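Local coordinates for protein putative sarcosine dimethylglycine methyltransferase (Galdieria sulphuraria, PDB 2O57) that probably transfers methyl groups from S-adenosylmethionine to sarcosine or dimethylglycine, at residues F160-A174 / L216-T228. Residues are numbered along the deposited sequence; the frame is centred on the assembly and turned at random.
Sequences FLHSPDKLKVFQECA and LYRSLAKECGLVT
Phe-170 drives its ring edge against the face of Tyr-217, and this edge-to-face pair forms the tight part of the contact: the ring centroids lie 5.3 Å apart, the planes stand at 60°, and Phe-170 CZ comes within 3.7 Å of Tyr-217 CG. With CG anti to its carbonyl carbon (chi1 -81°), the Phe-170 ring extends toward helix 216-223, where backbone atoms Tyr-217 O and Ala-221 N lie over one face. Leu-226 CD1 meets its edge, and Leu-220 CB approaches Phe-170 CD2 obliquely at 3.8 Å. Replacing Phe-170 with alanine would remove the ring, and is likely to open a gap under Tyr-217, Leu-220 and Ala-221 and leave that tyrosine face without its aromatic mate. Beside this aromatic pair, the aliphatic part of Lys-166 crosses Tyr-217, its CD 3.7 Å from Tyr-217 CE1. The bend at chi2 helps direct the lysine end back toward its own segment. Further along, the Ala-174 methyl packs against both Cys-224 CB and Leu-226 CG, each 3.9 Å from Ala-174 CB. Coverage falls at the solvent margin: segment 216-228 buries 101 Å² of Phe-170 but 15 Å² of Gln-171, which offers Cys-224 SG just its CG, 3.6 Å away, and Leu-167 CD1 reaches Leu-220 CD2 at 3.8 Å and also the carboxylate of exposed Glu-223. The helix axes approach to 8.8 Å and cross at -48°. A Schellman motif with Gly-225 as C' ends helix 216-223 and turns the chain into strand 226-233. Both helices cover the same face of the methyltransferase sheet: Phe-170 rests on Met-183 of strand 181-190, Ala-221 on Phe-291 of strand 284-293, and Tyr-217 touches both strands while its OH hydrogen-bonds Asp-187.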
ATOM      1  N   PHE A 160      -8.010  -8.401 -13.453  1.00 14.28           N
ATOM      2  CA  PHE A 160      -8.920  -7.371 -14.024  1.00 14.99           C
ATOM      3  C   PHE A 160      -8.267  -6.705 -15.249  1.00 15.21           C
ATOM      4  O   PHE A 160      -8.973  -6.225 -16.137  1.00 14.37           O
ATOM      5  CB  PHE A 160      -9.231  -6.281 -12.978  1.00 14.68           C
ATOM      6  CG  PHE A 160     -10.273  -6.657 -11.913  1.00 15.37           C
ATOM      7  CD1 PHE A 160     -10.606  -7.993 -11.602  1.00 14.59           C
ATOM      8  CD2 PHE A 160     -10.930  -5.640 -11.224  1.00 14.67           C
ATOM      9  CE1 PHE A 160     -11.554  -8.290 -10.597  1.00 15.54           C
ATOM     10  CE2 PHE A 160     -11.869  -5.921 -10.237  1.00 15.02           C
ATOM     11  CZ  PHE A 160     -12.188  -7.264  -9.923  1.00 16.02           C
ATOM     12  N   LEU A 161      -6.928  -6.717 -15.298  1.00 15.81           N
ATOM     13  CA  LEU A 161      -6.148  -6.162 -16.421  1.00 17.62           C
ATOM     14  C   LEU A 161      -6.752  -6.511 -17.792  1.00 20.31           C
ATOM     15  O   LEU A 161      -6.874  -5.640 -18.658  1.00 21.42           O
ATOM     16  CB  LEU A 161      -4.660  -6.628 -16.362  1.00 17.36           C
ATOM     17  CG  LEU A 161      -3.716  -6.267 -17.535  1.00 16.72           C
ATOM     18  CD1 LEU A 161      -3.539  -4.779 -17.612  1.00 16.42           C
ATOM     19  CD2 LEU A 161      -2.352  -6.908 -17.382  1.00 17.33           C
ATOM     20  N   HIS A 162      -7.113  -7.775 -17.977  1.00 21.85           N
ATOM     21  CA  HIS A 162      -7.557  -8.290 -19.270  1.00 24.15           C
ATOM     22  C   HIS A 162      -9.057  -8.148 -19.533  1.00 25.94           C
ATOM     23  O   HIS A 162      -9.545  -8.323 -20.673  1.00 26.14           O
ATOM     24  CB  HIS A 162      -7.136  -9.751 -19.371  1.00 25.41           C
ATOM     25  CG  HIS A 162      -5.677  -9.965 -19.105  1.00 27.65           C
ATOM     26  ND1 HIS A 162      -4.693  -9.479 -19.943  1.00 29.69           N
ATOM     27  CD2 HIS A 162      -5.035 -10.583 -18.085  1.00 29.83           C
ATOM     28  CE1 HIS A 162      -3.507  -9.814 -19.464  1.00 29.54           C
ATOM     29  NE2 HIS A 162      -3.686 -10.477 -18.333  1.00 30.75           N
ATOM     30  N   SER A 163      -9.798  -7.814 -18.486  1.00 25.85           N
ATOM     31  CA  SER A 163     -11.226  -7.707 -18.597  1.00 26.93           C
ATOM     32  C   SER A 163     -11.623  -6.436 -19.313  1.00 26.84           C
ATOM     33  O   SER A 163     -11.224  -5.332 -18.914  1.00 27.47           O
ATOM     34  CB  SER A 163     -11.844  -7.718 -17.209  1.00 27.61           C
ATOM     35  OG  SER A 163     -13.187  -8.107 -17.286  1.00 29.82           O
ATOM     36  N   PRO A 164     -12.384  -6.576 -20.413  1.00 26.65           N
ATOM     37  CA  PRO A 164     -13.043  -5.357 -20.822  1.00 26.11           C
ATOM     38  C   PRO A 164     -14.285  -5.181 -19.933  1.00 24.33           C
ATOM     39  O   PRO A 164     -14.545  -6.008 -19.025  1.00 26.04           O
ATOM     40  CB  PRO A 164     -13.414  -5.615 -22.289  1.00 26.90           C
ATOM     41  CG  PRO A 164     -13.558  -7.130 -22.398  1.00 27.32           C
ATOM     42  CD  PRO A 164     -12.699  -7.732 -21.279  1.00 26.98           C
ATOM     43  N   ASP A 165     -15.038  -4.134 -20.193  1.00 21.40           N
ATOM     44  CA  ASP A 165     -16.202  -3.821 -19.408  1.00 18.48           C
ATOM     45  C   ASP A 165     -15.928  -3.860 -17.910  1.00 16.86           C
ATOM     46  O   ASP A 165     -16.520  -4.634 -17.178  1.00 15.34           O
ATOM     47  CB  ASP A 165     -17.379  -4.706 -19.798  1.00 19.13           C
ATOM     48  CG  ASP A 165     -18.694  -4.042 -19.524  1.00 20.12           C
ATOM     49  OD1 ASP A 165     -19.719  -4.543 -20.028  1.00 20.93           O
ATOM     50  OD2 ASP A 165     -18.693  -3.013 -18.795  1.00 18.94           O
ATOM     51  N   LYS A 166     -15.015  -3.002 -17.477  1.00 15.37           N
ATOM     52  CA  LYS A 166     -14.679  -2.844 -16.052  1.00 15.60           C
ATOM     53  C   LYS A 166     -15.884  -2.467 -15.201  1.00 14.27           C
ATOM     54  O   LYS A 166     -15.972  -2.915 -14.060  1.00 15.31           O
ATOM     55  CB  LYS A 166     -13.541  -1.830 -15.848  1.00 15.37           C
ATOM     56  CG  LYS A 166     -12.224  -2.111 -16.607  1.00 17.40           C
ATOM     57  CD  LYS A 166     -11.299  -3.069 -15.888  1.00 18.24           C
ATOM     58  CE  LYS A 166      -9.870  -3.023 -16.478  1.00 17.98           C
ATOM     59  NZ  LYS A 166      -9.834  -3.548 -17.868  1.00 20.18           N
ATOM     60  N   LEU A 167     -16.805  -1.648 -15.726  1.00 13.97           N
ATOM     61  CA  LEU A 167     -18.015  -1.324 -14.964  1.00 13.23           C
ATOM     62  C   LEU A 167     -18.803  -2.608 -14.652  1.00 12.74           C
ATOM     63  O   LEU A 167     -19.233  -2.817 -13.542  1.00 13.65           O
ATOM     64  CB  LEU A 167     -18.923  -0.291 -15.658  1.00 13.29           C
ATOM     65  CG  LEU A 167     -20.243   0.055 -14.919  1.00 13.43           C
ATOM     66  CD1 LEU A 167     -20.005   0.552 -13.466  1.00 14.25           C
ATOM     67  CD2 LEU A 167     -21.214   1.003 -15.709  1.00 13.52           C
ATOM     68  N   LYS A 168     -19.041  -3.441 -15.654  1.00 12.26           N
ATOM     69  CA  LYS A 168     -19.757  -4.696 -15.418  1.00 12.90           C
ATOM     70  C   LYS A 168     -19.061  -5.628 -14.397  1.00 12.35           C
ATOM     71  O   LYS A 168     -19.740  -6.219 -13.554  1.00 12.63           O
ATOM     72  CB  LYS A 168     -20.034  -5.410 -16.752  1.00 13.60           C
ATOM     73  CG  LYS A 168     -20.907  -6.655 -16.642  1.00 15.39           C
ATOM     74  CD  LYS A 168     -22.256  -6.371 -15.970  1.00 18.01           C
ATOM     75  CE  LYS A 168     -23.122  -7.637 -16.047  1.00 21.10           C
ATOM     76  NZ  LYS A 168     -24.381  -7.444 -15.309  1.00 24.86           N
ATOM     77  N   VAL A 169     -17.721  -5.706 -14.452  1.00 12.07           N
ATOM     78  CA  VAL A 169     -16.900  -6.422 -13.442  1.00 11.97           C
ATOM     79  C   VAL A 169     -17.237  -5.934 -12.036  1.00 12.22           C
ATOM     80  O   VAL A 169     -17.607  -6.717 -11.166  1.00 11.75           O
ATOM     81  CB  VAL A 169     -15.375  -6.245 -13.697  1.00 12.63           C
ATOM     82  CG1 VAL A 169     -14.535  -6.963 -12.614  1.00 11.96           C
ATOM     83  CG2 VAL A 169     -15.009  -6.765 -15.100  1.00 12.22           C
ATOM     84  N   PHE A 170     -17.146  -4.635 -11.826  1.00 12.10           N
ATOM     85  CA  PHE A 170     -17.442  -4.090 -10.504  1.00 12.77           C
ATOM     86  C   PHE A 170     -18.923  -4.260 -10.116  1.00 12.02           C
ATOM     87  O   PHE A 170     -19.214  -4.480  -8.960  1.00 12.58           O
ATOM     88  CB  PHE A 170     -16.967  -2.623 -10.391  1.00 12.31           C
ATOM     89  CG  PHE A 170     -15.494  -2.499 -10.098  1.00 13.27           C
ATOM     90  CD1 PHE A 170     -15.009  -2.631  -8.773  1.00 13.48           C
ATOM     91  CD2 PHE A 170     -14.596  -2.225 -11.121  1.00 12.63           C
ATOM     92  CE1 PHE A 170     -13.634  -2.548  -8.504  1.00 12.99           C
ATOM     93  CE2 PHE A 170     -13.234  -2.100 -10.872  1.00 14.48           C
ATOM     94  CZ  PHE A 170     -12.736  -2.271  -9.556  1.00 13.02           C
ATOM     95  N   GLN A 171     -19.848  -4.207 -11.085  1.00 12.04           N
ATOM     96  CA  GLN A 171     -21.270  -4.433 -10.774  1.00 12.16           C
ATOM     97  C   GLN A 171     -21.479  -5.883 -10.259  1.00 12.16           C
ATOM     98  O   GLN A 171     -22.266  -6.119  -9.332  1.00 12.47           O
ATOM     99  CB  GLN A 171     -22.161  -4.165 -12.005  1.00 11.74           C
ATOM    100  CG  GLN A 171     -22.348  -2.670 -12.302  1.00 11.71           C
ATOM    101  CD  GLN A 171     -23.066  -2.415 -13.599  1.00 11.46           C
ATOM    102  OE1 GLN A 171     -22.999  -3.220 -14.523  1.00 12.41           O
ATOM    103  NE2 GLN A 171     -23.755  -1.287 -13.684  1.00 11.58           N
ATOM    104  N   GLU A 172     -20.851  -6.840 -10.936  1.00 10.41           N
ATOM    105  CA  GLU A 172     -20.926  -8.249 -10.538  1.00 10.81           C
ATOM    106  C   GLU A 172     -20.273  -8.477  -9.185  1.00 11.35           C
ATOM    107  O   GLU A 172     -20.803  -9.217  -8.374  1.00 10.50           O
ATOM    108  CB  GLU A 172     -20.296  -9.172 -11.590  1.00 10.55           C
ATOM    109  CG  GLU A 172     -21.168  -9.362 -12.850  1.00 11.68           C
ATOM    110  CD  GLU A 172     -22.436 -10.096 -12.484  1.00 15.86           C
ATOM    111  OE1 GLU A 172     -22.400 -11.339 -12.376  1.00 15.61           O
ATOM    112  OE2 GLU A 172     -23.465  -9.438 -12.269  1.00 15.61           O
ATOM    113  N   CYS A 173     -19.108  -7.855  -8.959  1.00 11.94           N
ATOM    114  CA  CYS A 173     -18.438  -7.967  -7.648  1.00 12.98           C
ATOM    115  C   CYS A 173     -19.369  -7.501  -6.519  1.00 12.82           C
ATOM    116  O   CYS A 173     -19.531  -8.210  -5.504  1.00 11.54           O
ATOM    117  CB  CYS A 173     -17.102  -7.224  -7.608  1.00 13.78           C
ATOM    118  SG  CYS A 173     -15.784  -8.007  -8.624  1.00 14.48           S
ATOM    119  N   ALA A 174     -19.979  -6.327  -6.696  1.00 13.51           N
ATOM    120  CA  ALA A 174     -20.869  -5.805  -5.690  1.00 14.05           C
ATOM    121  C   ALA A 174     -22.105  -6.688  -5.506  1.00 14.33           C
ATOM    122  O   ALA A 174     -22.486  -6.972  -4.376  1.00 14.14           O
ATOM    123  CB  ALA A 174     -21.243  -4.339  -5.961  1.00 13.79           C
ATOM    124  N   LEU A 216      -9.870   5.227 -11.647  1.00 12.20           N
ATOM    125  CA  LEU A 216     -11.023   4.631 -12.353  1.00 13.22           C
ATOM    126  C   LEU A 216     -11.705   3.543 -11.505  1.00 12.40           C
ATOM    127  O   LEU A 216     -12.923   3.542 -11.361  1.00 11.13           O
ATOM    128  CB  LEU A 216     -10.632   4.041 -13.705  1.00 12.26           C
ATOM    129  CG  LEU A 216     -11.723   3.281 -14.489  1.00 11.82           C
ATOM    130  CD1 LEU A 216     -12.953   4.134 -14.875  1.00 11.18           C
ATOM    131  CD2 LEU A 216     -11.060   2.681 -15.767  1.00 13.45           C
ATOM    132  N   TYR A 217     -10.907   2.614 -10.984  1.00 13.71           N
ATOM    133  CA  TYR A 217     -11.446   1.543 -10.145  1.00 14.21           C
ATOM    134  C   TYR A 217     -12.219   2.097  -8.938  1.00 13.82           C
ATOM    135  O   TYR A 217     -13.283   1.585  -8.586  1.00 14.31           O
ATOM    136  CB  TYR A 217     -10.323   0.603  -9.697  1.00 13.48           C
ATOM    137  CG  TYR A 217      -9.824  -0.329 -10.813  1.00 14.89           C
ATOM    138  CD1 TYR A 217     -10.250  -0.170 -12.140  1.00 14.88           C
ATOM    139  CD2 TYR A 217      -8.931  -1.347 -10.536  1.00 15.82           C
ATOM    140  CE1 TYR A 217      -9.781  -1.035 -13.169  1.00 15.75           C
ATOM    141  CE2 TYR A 217      -8.470  -2.225 -11.545  1.00 15.83           C
ATOM    142  CZ  TYR A 217      -8.893  -2.042 -12.862  1.00 12.48           C
ATOM    143  OH  TYR A 217      -8.413  -2.921 -13.845  1.00 12.66           O
ATOM    144  N   ARG A 218     -11.690   3.142  -8.305  1.00 14.30           N
ATOM    145  CA  ARG A 218     -12.382   3.758  -7.160  1.00 14.45           C
ATOM    146  C   ARG A 218     -13.752   4.320  -7.567  1.00 14.44           C
ATOM    147  O   ARG A 218     -14.756   4.144  -6.843  1.00 13.28           O
ATOM    148  CB  ARG A 218     -11.519   4.855  -6.548  1.00 14.46           C
ATOM    149  CG  ARG A 218     -12.160   5.625  -5.374  1.00 16.75           C
ATOM    150  CD  ARG A 218     -11.082   6.519  -4.671  1.00 16.60           C
ATOM    151  NE  ARG A 218     -10.698   7.609  -5.570  1.00 18.51           N
ATOM    152  CZ  ARG A 218      -9.882   8.613  -5.266  1.00 23.13           C
ATOM    153  NH1 ARG A 218      -9.326   8.701  -4.058  1.00 23.70           N
ATOM    154  NH2 ARG A 218      -9.639   9.547  -6.172  1.00 23.82           N
ATOM    155  N   SER A 219     -13.780   4.999  -8.721  1.00 14.04           N
ATOM    156  CA  SER A 219     -14.997   5.603  -9.263  1.00 14.47           C
ATOM    157  C   SER A 219     -16.038   4.541  -9.616  1.00 14.35           C
ATOM    158  O   SER A 219     -17.211   4.648  -9.257  1.00 13.98           O
ATOM    159  CB  SER A 219     -14.659   6.409 -10.528  1.00 14.71           C
ATOM    160  OG  SER A 219     -15.862   6.873 -11.120  1.00 18.53           O
ATOM    161  N   LEU A 220     -15.612   3.514 -10.340  1.00 13.71           N
ATOM    162  CA  LEU A 220     -16.497   2.383 -10.689  1.00 13.68           C
ATOM    163  C   LEU A 220     -16.984   1.674  -9.441  1.00 13.98           C
ATOM    164  O   LEU A 220     -18.179   1.416  -9.303  1.00 14.20           O
ATOM    165  CB  LEU A 220     -15.789   1.386 -11.622  1.00 13.32           C
ATOM    166  CG  LEU A 220     -15.394   1.881 -13.028  1.00 13.41           C
ATOM    167  CD1 LEU A 220     -14.576   0.788 -13.762  1.00 10.19           C
ATOM    168  CD2 LEU A 220     -16.646   2.248 -13.848  1.00 12.10           C
ATOM    169  N   ALA A 221     -16.072   1.356  -8.533  1.00 13.25           N
ATOM    170  CA  ALA A 221     -16.475   0.660  -7.315  1.00 13.34           C
ATOM    171  C   ALA A 221     -17.540   1.511  -6.558  1.00 12.57           C
ATOM    172  O   ALA A 221     -18.533   0.978  -6.058  1.00 12.83           O
ATOM    173  CB  ALA A 221     -15.285   0.414  -6.422  1.00 12.68           C
ATOM    174  N   LYS A 222     -17.318   2.818  -6.469  1.00 12.72           N
ATOM    175  CA  LYS A 222     -18.227   3.684  -5.695  1.00 12.50           C
ATOM    176  C   LYS A 222     -19.613   3.713  -6.296  1.00 12.20           C
ATOM    177  O   LYS A 222     -20.590   3.632  -5.585  1.00 10.04           O
ATOM    178  CB  LYS A 222     -17.692   5.105  -5.579  1.00 13.47           C
ATOM    179  CG  LYS A 222     -18.618   6.099  -4.843  1.00 14.23           C
ATOM    180  CD  LYS A 222     -17.960   7.469  -4.822  1.00 18.37           C
ATOM    181  CE  LYS A 222     -18.943   8.591  -4.380  1.00 23.01           C
ATOM    182  NZ  LYS A 222     -18.164   9.821  -4.060  1.00 22.31           N
ATOM    183  N   GLU A 223     -19.673   3.826  -7.617  1.00 11.82           N
ATOM    184  CA  GLU A 223     -20.922   3.728  -8.378  1.00 13.44           C
ATOM    185  C   GLU A 223     -21.737   2.459  -7.995  1.00 12.99           C
ATOM    186  O   GLU A 223     -22.977   2.473  -7.996  1.00 13.48           O
ATOM    187  CB  GLU A 223     -20.540   3.664  -9.859  1.00 12.80           C
ATOM    188  CG  GLU A 223     -21.344   4.477 -10.685  1.00 20.11           C
ATOM    189  CD  GLU A 223     -21.080   4.212 -12.135  1.00 17.76           C
ATOM    190  OE1 GLU A 223     -20.022   4.681 -12.621  1.00 16.96           O
ATOM    191  OE2 GLU A 223     -21.952   3.543 -12.750  1.00 21.75           O
ATOM    192  N   CYS A 224     -21.014   1.374  -7.695  1.00 12.55           N
ATOM    193  CA  CYS A 224     -21.602   0.071  -7.395  1.00 12.86           C
ATOM    194  C   CYS A 224     -21.857  -0.191  -5.909  1.00 13.30           C
ATOM    195  O   CYS A 224     -22.174  -1.321  -5.521  1.00 13.88           O
ATOM    196  CB  CYS A 224     -20.712  -1.037  -7.979  1.00 12.43           C
ATOM    197  SG  CYS A 224     -20.556  -0.876  -9.777  1.00 13.65           S
ATOM    198  N   GLY A 225     -21.697   0.845  -5.082  1.00 12.77           N
ATOM    199  CA  GLY A 225     -21.860   0.711  -3.626  1.00 12.83           C
ATOM    200  C   GLY A 225     -20.669   0.080  -2.908  1.00 12.82           C
ATOM    201  O   GLY A 225     -20.824  -0.461  -1.805  1.00 11.68           O
ATOM    202  N   LEU A 226     -19.482   0.159  -3.522  1.00 12.64           N
ATOM    203  CA  LEU A 226     -18.257  -0.305  -2.869  1.00 12.20           C
ATOM    204  C   LEU A 226     -17.363   0.849  -2.508  1.00 11.84           C
ATOM    205  O   LEU A 226     -16.810   1.532  -3.394  1.00 12.17           O
ATOM    206  CB  LEU A 226     -17.456  -1.293  -3.735  1.00 12.38           C
ATOM    207  CG  LEU A 226     -18.179  -2.505  -4.316  1.00 11.77           C
ATOM    208  CD1 LEU A 226     -17.288  -3.264  -5.315  1.00 12.12           C
ATOM    209  CD2 LEU A 226     -18.592  -3.395  -3.186  1.00 14.17           C
ATOM    210  N   VAL A 227     -17.193   1.051  -1.211  1.00 11.54           N
ATOM    211  CA  VAL A 227     -16.298   2.103  -0.706  1.00 12.72           C
ATOM    212  C   VAL A 227     -14.843   1.609  -0.722  1.00 13.43           C
ATOM    213  O   VAL A 227     -14.579   0.420  -0.460  1.00 13.77           O
ATOM    214  CB  VAL A 227     -16.741   2.588   0.696  1.00 13.17           C
ATOM    215  CG1 VAL A 227     -16.525   1.518   1.742  1.00 13.67           C
ATOM    216  CG2 VAL A 227     -16.015   3.879   1.089  1.00 16.31           C
ATOM    217  N   THR A 228     -13.922   2.511  -1.058  1.00 13.13           N
ATOM    218  CA  THR A 228     -12.512   2.185  -1.120  1.00 13.36           C
ATOM    219  C   THR A 228     -11.940   2.419   0.281  1.00 12.97           C
ATOM    220  O   THR A 228     -11.985   3.548   0.822  1.00 13.90           O
ATOM    221  CB  THR A 228     -11.773   3.037  -2.160  1.00 13.37           C
ATOM    222  OG1 THR A 228     -12.278   2.736  -3.466  1.00 14.94           O
ATOM    223  CG2 THR A 228     -10.295   2.705  -2.118  1.00 14.75           C
TER